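Pseudopodium-enriched atypical kinase 1 (Homo sapiens, PDB 6BHC) is a pseudokinase with a protein-kinase fold, an unusual catalytic cleft and a distinctive mode of dimerisation, and probably acts more as a signalling scaffold than as an enzyme. Local coordinates at residues A[71-76]-A[152-157]; A[159-164]-A[174-179]; A[167-172]-A[288-293]. The protein carries 1 engineered substitution. All coordinates share one frame; numbering follows the deposited sequence.

Contact 1 of 3, residues A[71-76]-A[152-157]; sequences AVYYTA and EVPCLT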
loop_
_atom_site.group_PDB
_atom_site.type_symbol
_atom_site.label_atom_id
_atom_site.label_comp_id
_atom_site.label_asym_id
_atom_site.label_seq_id
_atom_site.Cartn_x
_atom_site.Cartn_y
_atom_site.Cartn_z
ATOM N N ALA A 71 -38.238 10.504 12.243
ATOM C CA ALA A 71 -38.625 10.881 10.891
ATOM C C ALA A 71 -38.766 9.635 10.031
ATOM O O ALA A 71 -38.444 8.519 10.448
ATOM C CB ALA A 71 -37.607 11.843 10.273
ATOM N N VAL A 72 -39.256 9.850 8.813
ATOM C CA VAL A 72 -39.307 8.831 7.776
ATOM C C VAL A 72 -38.417 9.294 6.629
ATOM O O VAL A 72 -38.278 10.495 6.376
ATOM C CB VAL A 72 -40.758 8.566 7.307
ATOM C CG1 VAL A 72 -41.325 9.775 6.570
ATOM C CG2 VAL A 72 -40.832 7.319 6.450
ATOM N N TYR A 73 -37.791 8.336 5.951
ATOM C CA TYR A 73 -36.808 8.624 4.915
ATOM C C TYR A 73 -37.270 8.091 3.568
ATOM O O TYR A 73 -37.820 6.988 3.480
ATOM C CB TYR A 73 -35.446 8.015 5.254
ATOM C CG TYR A 73 -34.707 8.722 6.362
ATOM C CD1 TYR A 73 -33.870 9.797 6.088
ATOM C CD2 TYR A 73 -34.834 8.308 7.682
ATOM C CE1 TYR A 73 -33.183 10.441 7.099
ATOM C CE2 TYR A 73 -34.153 8.946 8.699
ATOM C CZ TYR A 73 -33.330 10.012 8.402
ATOM O OH TYR A 73 -32.650 10.650 9.411
ATOM N N TYR A 74 -37.023 8.873 2.519
ATOM C CA TYR A 74 -37.323 8.474 1.151
ATOM C C TYR A 74 -36.153 8.853 0.257
ATOM O O TYR A 74 -35.679 9.992 0.307
ATOM C CB TYR A 74 -38.604 9.142 0.638
ATOM C CG TYR A 74 -39.877 8.650 1.283
ATOM C CD1 TYR A 74 -40.366 9.239 2.441
ATOM C CD2 TYR A 74 -40.602 7.605 0.724
ATOM C CE1 TYR A 74 -41.535 8.796 3.031
ATOM C CE2 TYR A 74 -41.772 7.155 1.304
ATOM C CZ TYR A 74 -42.233 7.753 2.458
ATOM O OH TYR A 74 -43.397 7.308 3.041
ATOM N N THR A 75 -35.691 7.905 -0.551
ATOM C CA THR A 75 -34.703 8.220 -1.570
ATOM C C THR A 75 -35.337 9.097 -2.642
ATOM O O THR A 75 -36.478 8.872 -3.054
ATOM C CB THR A 75 -34.145 6.942 -2.195
ATOM O OG1 THR A 75 -35.203 6.223 -2.838
ATOM C CG2 THR A 75 -33.522 6.061 -1.128
ATOM N N ALA A 76 -34.597 10.108 -3.089
ATOM C CA ALA A 76 -35.144 11.086 -4.016
ATOM C C ALA A 76 -34.086 11.502 -5.026
ATOM O O ALA A 76 -32.882 11.409 -4.778
ATOM C CB ALA A 76 -35.679 12.321 -3.282
ATOM N N GLU A 152 -26.287 11.249 2.880
ATOM C CA GLU A 152 -26.032 9.882 3.335
ATOM C C GLU A 152 -27.378 9.186 3.481
ATOM O O GLU A 152 -28.112 9.420 4.445
ATOM C CB GLU A 152 -25.252 9.879 4.646
ATOM C CG GLU A 152 -23.830 10.421 4.542
ATOM C CD GLU A 152 -23.776 11.937 4.475
ATOM O OE1 GLU A 152 -24.722 12.590 4.965
ATOM O OE2 GLU A 152 -22.788 12.475 3.931
ATOM N N VAL A 153 -27.705 8.326 2.522
ATOM C CA VAL A 153 -29.014 7.681 2.467
ATOM C C VAL A 153 -29.068 6.523 3.454
ATOM O O VAL A 153 -28.277 5.575 3.341
ATOM C CB VAL A 153 -29.333 7.198 1.044
ATOM C CG1 VAL A 153 -30.632 6.411 1.036
ATOM C CG2 VAL A 153 -29.415 8.380 0.092
ATOM N N PRO A 154 -29.975 6.548 4.428
ATOM C CA PRO A 154 -30.107 5.409 5.341
ATOM C C PRO A 154 -30.914 4.282 4.717
ATOM O O PRO A 154 -31.943 4.503 4.075
ATOM C CB PRO A 154 -30.835 6.010 6.549
ATOM C CG PRO A 154 -31.649 7.108 5.966
ATOM C CD PRO A 154 -30.851 7.670 4.813
ATOM N N CYS A 155 -30.426 3.058 4.912
ATOM C CA CYS A 155 -31.107 1.866 4.426
ATOM C C CYS A 155 -31.925 1.172 5.503
ATOM O O CYS A 155 -32.887 0.471 5.171
ATOM C CB CYS A 155 -30.090 0.875 3.848
ATOM S SG CYS A 155 -28.965 1.603 2.640
ATOM N N LEU A 156 -31.567 1.361 6.770
ATOM C CA LEU A 156 -32.258 0.767 7.908
ATOM C C LEU A 156 -31.651 1.360 9.173
ATOM O O LEU A 156 -30.653 2.084 9.124
ATOM C CB LEU A 156 -32.148 -0.762 7.913
ATOM C CG LEU A 156 -30.794 -1.391 8.256
ATOM C CD1 LEU A 156 -30.983 -2.837 8.687
ATOM C CD2 LEU A 156 -29.825 -1.312 7.085
ATOM N N THR A 157 -32.272 1.054 10.306
ATOM C CA THR A 157 -31.741 1.429 11.608
ATOM C C THR A 157 -31.090 0.224 12.271
ATOM O O THR A 157 -31.229 -0.917 11.824
ATOM C CB THR A 157 -32.841 1.988 12.514
ATOM O OG1 THR A 157 -33.860 0.998 12.691
ATOM C CG2 THR A 157 -33.452 3.244 11.915
#
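Tyr73 OH is hydrogen-bonded to Gln118 NE2, outside the contact, while one face of the Tyr73 ring receives Pro154 of the segment 152-157. The touching atom is Pro154 CG, 3.5 Å from Tyr73 CG. It stands over the face, 17° off the ring normal through the centroid and displaced toward the rim, which meets the definition of a CH-pi contact. With chi1 at -73°, Tyr73 CG lies anti to its own carbonyl carbon, and this carries the ring across to the proline. The second point of contact is smaller: Val153 CG1 meets Thr75 CG2 at 3.6 Å, while Thr75 OG1 is hydrogen-bonded to Thr60 OG1. In kinase terms, strand 71-78 belongs to the N-lobe sheet, and 152-157 runs from strand 143-150 to helix 158-163, the position of the hinge. Leu210, on strand 209-212, touches both Tyr73 and Pro154, so the pair sits where the two lobes meet, consistent with the region that holds adenine in active kinases. The chemistry implies that the N-lobe sheet and the hinge meet here by carbon packing, with the polar ends of Tyr73 and Thr75 tied to Gln118 and Thr60.

Contact 2 of 3, residues A[159-164]-A[174-179]; sequences ADFVRD and DLYERQ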
loop_
_atom_site.group_PDB
_atom_site.type_symbol
_atom_site.label_atom_id
_atom_site.label_comp_id
_atom_site.label_asym_id
_atom_site.label_seq_id
_atom_site.Cartn_x
_atom_site.Cartn_y
_atom_site.Cartn_z
ATOM N N ALA A 159 -32.036 -0.800 15.152
ATOM C CA ALA A 159 -33.191 -1.545 15.644
ATOM C C ALA A 159 -33.697 -2.534 14.599
ATOM O O ALA A 159 -34.025 -3.679 14.928
ATOM C CB ALA A 159 -34.305 -0.584 16.057
ATOM N N ASP A 160 -33.760 -2.112 13.333
ATOM C CA ASP A 160 -34.169 -3.027 12.271
ATOM C C ASP A 160 -33.150 -4.141 12.087
ATOM O O ASP A 160 -33.517 -5.302 11.869
ATOM C CB ASP A 160 -34.361 -2.265 10.959
ATOM C CG ASP A 160 -35.402 -1.169 11.061
ATOM O OD1 ASP A 160 -36.408 -1.357 11.780
ATOM O OD2 ASP A 160 -35.213 -0.115 10.417
ATOM N N PHE A 161 -31.861 -3.805 12.165
ATOM C CA PHE A 161 -30.814 -4.810 12.022
ATOM C C PHE A 161 -30.875 -5.829 13.153
ATOM O O PHE A 161 -30.785 -7.039 12.918
ATOM C CB PHE A 161 -29.448 -4.124 11.975
ATOM C CG PHE A 161 -28.288 -5.067 12.106
ATOM C CD1 PHE A 161 -27.885 -5.845 11.035
ATOM C CD2 PHE A 161 -27.592 -5.165 13.301
ATOM C CE1 PHE A 161 -26.815 -6.710 11.154
ATOM C CE2 PHE A 161 -26.521 -6.027 13.426
ATOM C CZ PHE A 161 -26.132 -6.800 12.352
ATOM N N VAL A 162 -31.034 -5.354 14.391
ATOM C CA VAL A 162 -31.116 -6.260 15.532
ATOM C C VAL A 162 -32.358 -7.140 15.427
ATOM O O VAL A 162 -32.313 -8.341 15.727
ATOM C CB VAL A 162 -31.089 -5.459 16.848
ATOM C CG1 VAL A 162 -31.407 -6.356 18.032
ATOM C CG2 VAL A 162 -29.730 -4.798 17.035
ATOM N N ARG A 163 -33.478 -6.565 14.983
ATOM C CA ARG A 163 -34.719 -7.328 14.880
ATOM C C ARG A 163 -34.603 -8.452 13.856
ATOM O O ARG A 163 -35.170 -9.533 14.050
ATOM C CB ARG A 163 -35.879 -6.395 14.525
ATOM C CG ARG A 163 -37.238 -7.081 14.476
ATOM C CD ARG A 163 -38.375 -6.094 14.228
ATOM N NE ARG A 163 -38.328 -5.506 12.891
ATOM C CZ ARG A 163 -37.941 -4.261 12.631
ATOM N NH1 ARG A 163 -37.564 -3.460 13.620
ATOM N NH2 ARG A 163 -37.933 -3.814 11.382
ATOM N N ASP A 164 -33.874 -8.222 12.767
ATOM C CA ASP A 164 -33.768 -9.194 11.687
ATOM C C ASP A 164 -32.596 -10.153 11.850
ATOM O O ASP A 164 -32.383 -11.000 10.974
ATOM C CB ASP A 164 -33.645 -8.473 10.340
ATOM C CG ASP A 164 -34.794 -7.520 10.083
ATOM O OD1 ASP A 164 -35.913 -7.791 10.567
ATOM O OD2 ASP A 164 -34.578 -6.499 9.397
ATOM N N ASP A 174 -20.247 -15.655 16.805
ATOM C CA ASP A 174 -18.979 -14.945 16.665
ATOM C C ASP A 174 -19.087 -13.812 15.653
ATOM O O ASP A 174 -18.603 -12.701 15.901
ATOM C CB ASP A 174 -17.874 -15.920 16.260
ATOM C CG ASP A 174 -17.619 -16.980 17.309
ATOM O OD1 ASP A 174 -18.494 -17.184 18.175
ATOM O OD2 ASP A 174 -16.544 -17.611 17.265
ATOM N N LEU A 175 -19.726 -14.072 14.512
ATOM C CA LEU A 175 -19.833 -13.050 13.478
ATOM C C LEU A 175 -20.769 -11.925 13.903
ATOM O O LEU A 175 -20.462 -10.746 13.696
ATOM C CB LEU A 175 -20.305 -13.682 12.168
ATOM C CG LEU A 175 -20.413 -12.755 10.956
ATOM C CD1 LEU A 175 -19.127 -11.967 10.763
ATOM C CD2 LEU A 175 -20.743 -13.555 9.704
ATOM N N TYR A 176 -21.910 -12.263 14.507
ATOM C CA TYR A 176 -22.874 -11.227 14.866
ATOM C C TYR A 176 -22.347 -10.345 15.990
ATOM O O TYR A 176 -22.444 -9.114 15.921
ATOM C CB TYR A 176 -24.216 -11.849 15.261
ATOM C CG TYR A 176 -25.199 -10.809 15.755
ATOM C CD1 TYR A 176 -25.881 -9.994 14.860
ATOM C CD2 TYR A 176 -25.423 -10.622 17.113
ATOM C CE1 TYR A 176 -26.766 -9.030 15.306
ATOM C CE2 TYR A 176 -26.306 -9.663 17.567
ATOM C CZ TYR A 176 -26.977 -8.871 16.658
ATOM O OH TYR A 176 -27.859 -7.912 17.102
ATOM N N GLU A 177 -21.793 -10.953 17.042
ATOM C CA GLU A 177 -21.330 -10.166 18.179
ATOM C C GLU A 177 -20.077 -9.361 17.853
ATOM O O GLU A 177 -19.779 -8.394 18.563
ATOM C CB GLU A 177 -21.088 -11.072 19.388
ATOM C CG GLU A 177 -22.351 -11.779 19.872
ATOM C CD GLU A 177 -22.225 -12.341 21.278
ATOM O OE1 GLU A 177 -21.155 -12.175 21.903
ATOM O OE2 GLU A 177 -23.205 -12.945 21.762
ATOM N N ARG A 178 -19.342 -9.730 16.801
ATOM C CA ARG A 178 -18.258 -8.869 16.339
ATOM C C ARG A 178 -18.808 -7.638 15.627
ATOM O O ARG A 178 -18.292 -6.529 15.808
ATOM C CB ARG A 178 -17.307 -9.643 15.426
ATOM C CG ARG A 178 -16.117 -8.813 14.956
ATOM C CD ARG A 178 -15.088 -9.633 14.191
ATOM N NE ARG A 178 -13.949 -8.806 13.799
ATOM C CZ ARG A 178 -12.866 -8.620 14.548
ATOM N NH1 ARG A 178 -12.763 -9.209 15.732
ATOM N NH2 ARG A 178 -11.881 -7.847 14.114
ATOM N N GLN A 179 -19.856 -7.813 14.813
ATOM C CA GLN A 179 -20.514 -6.660 14.202
ATOM C C GLN A 179 -21.077 -5.719 15.257
ATOM O O GLN A 179 -21.085 -4.499 15.058
ATOM C CB GLN A 179 -21.636 -7.115 13.265
ATOM C CG GLN A 179 -21.194 -7.993 12.108
ATOM C CD GLN A 179 -22.352 -8.370 11.201
ATOM O OE1 GLN A 179 -22.893 -7.528 10.485
ATOM N NE2 GLN A 179 -22.743 -9.638 11.237
#
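Tyr176 reaches across to both Phe161 and Val162. Its CE1 comes within 3.6 Å of Phe161 CE2, but the two rings are not a full stack: their planes differ by 21° and their centroids lie 5.7 Å apart, so they have slid past each other in opposite directions and barely overlap. Both side chains hold CG anti to the backbone N (chi1 175° for Tyr176), which extends each ring toward the other helix. At the far end of the tyrosine, OH rests 3.6 Å from Val162 CG2, and its polar need is met by the carbonyl oxygen of Met289. These segments are the antiparallel pair that opens the helical lobe of a kinase, helix 158-163 in the place of αD and helix 173-194 in that of αE, their segment directions 167° apart. The segment axes approach no closer than 12.7 Å, a separation bridged here mainly by the aromatic side chains and Gln179. On the αD side, Arg163 NH1 and NH2 both grip Asp160 OD1, the NH2 bond measuring 2.9 Å. Glu177 and Arg178 make their bonds outside the pair, to Ser319 and Ser322 and to Glu407 respectively. Three residues after Tyr176, the extended chain of Gln179 brings OE1 to 3.8 Å from Phe161 CZ, its amide plane steeply inclined to that of the ring.

Contact 3 of 3, residues A[167-172]-A[288-293]; sequences AQHGKS and EMLHLP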
loop_
_atom_site.group_PDB
_atom_site.type_symbol
_atom_site.label_atom_id
_atom_site.label_comp_id
_atom_site.label_asym_id
_atom_site.label_seq_id
_atom_site.Cartn_x
_atom_site.Cartn_y
_atom_site.Cartn_z
ATOM N N ALA A 167 -31.932 -14.967 14.302
ATOM C CA ALA A 167 -31.507 -16.305 13.901
ATOM C C ALA A 167 -30.006 -16.357 13.638
ATOM O O ALA A 167 -29.352 -17.358 13.953
ATOM C CB ALA A 167 -32.285 -16.758 12.666
ATOM N N GLN A 168 -29.443 -15.292 13.061
ATOM C CA GLN A 168 -28.007 -15.272 12.805
ATOM C C GLN A 168 -27.204 -15.193 14.096
ATOM O O GLN A 168 -26.083 -15.713 14.159
ATOM C CB GLN A 168 -27.649 -14.106 11.884
ATOM C CG GLN A 168 -27.972 -14.356 10.418
ATOM C CD GLN A 168 -27.140 -15.477 9.823
ATOM O OE1 GLN A 168 -25.915 -15.490 9.945
ATOM N NE2 GLN A 168 -27.804 -16.431 9.180
ATOM N N HIS A 169 -27.749 -14.547 15.128
ATOM C CA HIS A 169 -27.070 -14.524 16.418
ATOM C C HIS A 169 -27.001 -15.923 17.019
ATOM O O HIS A 169 -25.988 -16.298 17.618
ATOM C CB HIS A 169 -27.782 -13.558 17.367
ATOM C CG HIS A 169 -27.014 -13.262 18.618
ATOM N ND1 HIS A 169 -27.498 -12.436 19.609
ATOM C CD2 HIS A 169 -25.795 -13.677 19.037
ATOM C CE1 HIS A 169 -26.613 -12.357 20.587
ATOM N NE2 HIS A 169 -25.570 -13.101 20.264
ATOM N N GLY A 170 -28.062 -16.712 16.848
ATOM C CA GLY A 170 -28.044 -18.079 17.343
ATOM C C GLY A 170 -27.155 -18.993 16.521
ATOM O O GLY A 170 -26.474 -19.862 17.070
ATOM N N LYS A 171 -27.146 -18.807 15.199
ATOM C CA LYS A 171 -26.359 -19.674 14.328
ATOM C C LYS A 171 -24.889 -19.275 14.305
ATOM O O LYS A 171 -24.008 -20.139 14.385
ATOM C CB LYS A 171 -26.935 -19.654 12.909
ATOM C CG LYS A 171 -26.130 -20.460 11.897
ATOM C CD LYS A 171 -26.695 -20.315 10.491
ATOM C CE LYS A 171 -25.859 -21.087 9.478
ATOM N NZ LYS A 171 -25.831 -22.552 9.759
ATOM N N SER A 172 -24.602 -17.977 14.195
ATOM C CA SER A 172 -23.234 -17.468 14.092
ATOM C C SER A 172 -23.019 -16.408 15.163
ATOM O O SER A 172 -23.040 -15.203 14.873
ATOM C CB SER A 172 -22.961 -16.900 12.699
ATOM O OG SER A 172 -23.274 -17.848 11.694
ATOM N N GLU A 288 -29.574 -4.632 24.455
ATOM C CA GLU A 288 -30.577 -4.693 23.395
ATOM C C GLU A 288 -29.982 -5.205 22.088
ATOM O O GLU A 288 -30.614 -6.001 21.384
ATOM C CB GLU A 288 -31.215 -3.317 23.203
ATOM C CG GLU A 288 -32.020 -2.852 24.410
ATOM C CD GLU A 288 -32.660 -1.490 24.212
ATOM O OE1 GLU A 288 -32.047 -0.630 23.545
ATOM O OE2 GLU A 288 -33.779 -1.281 24.725
ATOM N N MET A 289 -28.768 -4.765 21.748
ATOM C CA MET A 289 -28.107 -5.265 20.548
ATOM C C MET A 289 -27.785 -6.751 20.643
ATOM O O MET A 289 -27.650 -7.411 19.607
ATOM C CB MET A 289 -26.831 -4.470 20.277
ATOM C CG MET A 289 -27.090 -3.020 19.909
ATOM S SD MET A 289 -25.591 -2.135 19.449
ATOM C CE MET A 289 -25.146 -2.989 17.939
ATOM N N LEU A 290 -27.661 -7.290 21.854
ATOM C CA LEU A 290 -27.477 -8.720 22.053
ATOM C C LEU A 290 -28.802 -9.456 22.221
ATOM O O LEU A 290 -28.825 -10.551 22.795
ATOM C CB LEU A 290 -26.571 -8.970 23.259
ATOM C CG LEU A 290 -25.149 -8.438 23.093
ATOM C CD1 LEU A 290 -24.335 -8.680 24.352
ATOM C CD2 LEU A 290 -24.475 -9.068 21.880
ATOM N N HIS A 291 -29.900 -8.870 21.738
ATOM C CA HIS A 291 -31.227 -9.484 21.777
ATOM C C HIS A 291 -31.676 -9.782 23.203
ATOM O O HIS A 291 -32.376 -10.765 23.459
ATOM C CB HIS A 291 -31.277 -10.745 20.912
ATOM C CG HIS A 291 -31.011 -10.484 19.462
ATOM N ND1 HIS A 291 -29.792 -10.733 18.872
ATOM C CD2 HIS A 291 -31.801 -9.970 18.489
ATOM C CE1 HIS A 291 -29.845 -10.397 17.595
ATOM N NE2 HIS A 291 -31.054 -9.930 17.338
ATOM N N LEU A 292 -31.280 -8.932 24.138
ATOM C CA LEU A 292 -31.737 -9.004 25.512
ATOM C C LEU A 292 -32.598 -7.787 25.835
ATOM O O LEU A 292 -32.425 -6.724 25.231
ATOM C CB LEU A 292 -30.556 -9.064 26.487
ATOM C CG LEU A 292 -29.541 -10.183 26.246
ATOM C CD1 LEU A 292 -28.347 -10.029 27.174
ATOM C CD2 LEU A 292 -30.197 -11.543 26.426
ATOM N N PRO A 293 -33.537 -7.905 26.768
ATOM C CA PRO A 293 -34.346 -6.740 27.134
ATOM C C PRO A 293 -33.519 -5.702 27.876
ATOM O O PRO A 293 -32.411 -5.964 28.348
ATOM C CB PRO A 293 -35.437 -7.330 28.035
ATOM C CG PRO A 293 -34.832 -8.573 28.588
ATOM C CD PRO A 293 -33.937 -9.113 27.509
#
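His169 meets His291 rim to rim: the imidazole centroids are 5.1 Å apart, the planes differ by 41°, and neither ring lies over the face of the other. The second histidine belongs to a Schellman motif that closes helix 277-289, the position of αF in the kinase fold. It takes the C-prime place with positive phi, His291 N being hydrogen-bonded to Glu288 O and Leu292 N to Tyr287 O. The turn therefore sets the direction in which the His291 ring leaves the helix end. Across the gap, His169 ND1 and His291 ND1 are hydrogen-bonded at 3.0 Å, with an angle of 156°; the geometry allows either nitrogen to be the donor. His169 CG lies anti to its backbone N, chi1 -169°, which takes the ring off helix 166-171 and delivers ND1 to the rim of its partner. The outer nitrogens are engaged too. His169 NE2 is hydrogen-bonded to Glu177 OE2, and His291 NE2 to Val162 O, so each ring is held at both nitrogens and its rotation is probably restricted. The nearby Glu177 carboxylate is likely to polarise the His169 ring. A leucine in place of His169 would probably leave His291 ND1 and Glu177 OE2 each without its mate, and let the His291 ring turn more easily about its own side chain. Tyr176 meets both rings, which places the pair where four helices, 158-163, 166-171, 173-194 and 277-289, come together. Besides these polar bonds, His169 packs at the start of the turn, where its CE1 approaches Leu290 O at 3.6 Å with the oxygen near the ring plane, and lies 4.1 Å from Leu290 CD2.

Overall arrangement
All three contacts fall in the kinase domain and run from the lobe junction into the helical lobe. Contact 1 continues directly into contact 2, because strand 156-157 leads into helix 158-163; their centres are 19 Å apart, and Leu156 CD1 packs 3.7 Å from Phe161 N. Contacts 2 and 3 are far more closely coupled, with centres 6 Å apart and two probable hydrogen bonds, Tyr176 OH to Met289 O and Val162 O to His291 NE2, each 2.6 Å. Contact 3 remains about 9 Å from contact 1 at the nearest atoms. Of the three, contact 1 lies beside the probable catalytic cleft, whereas the other two join helices within the lobe beneath it.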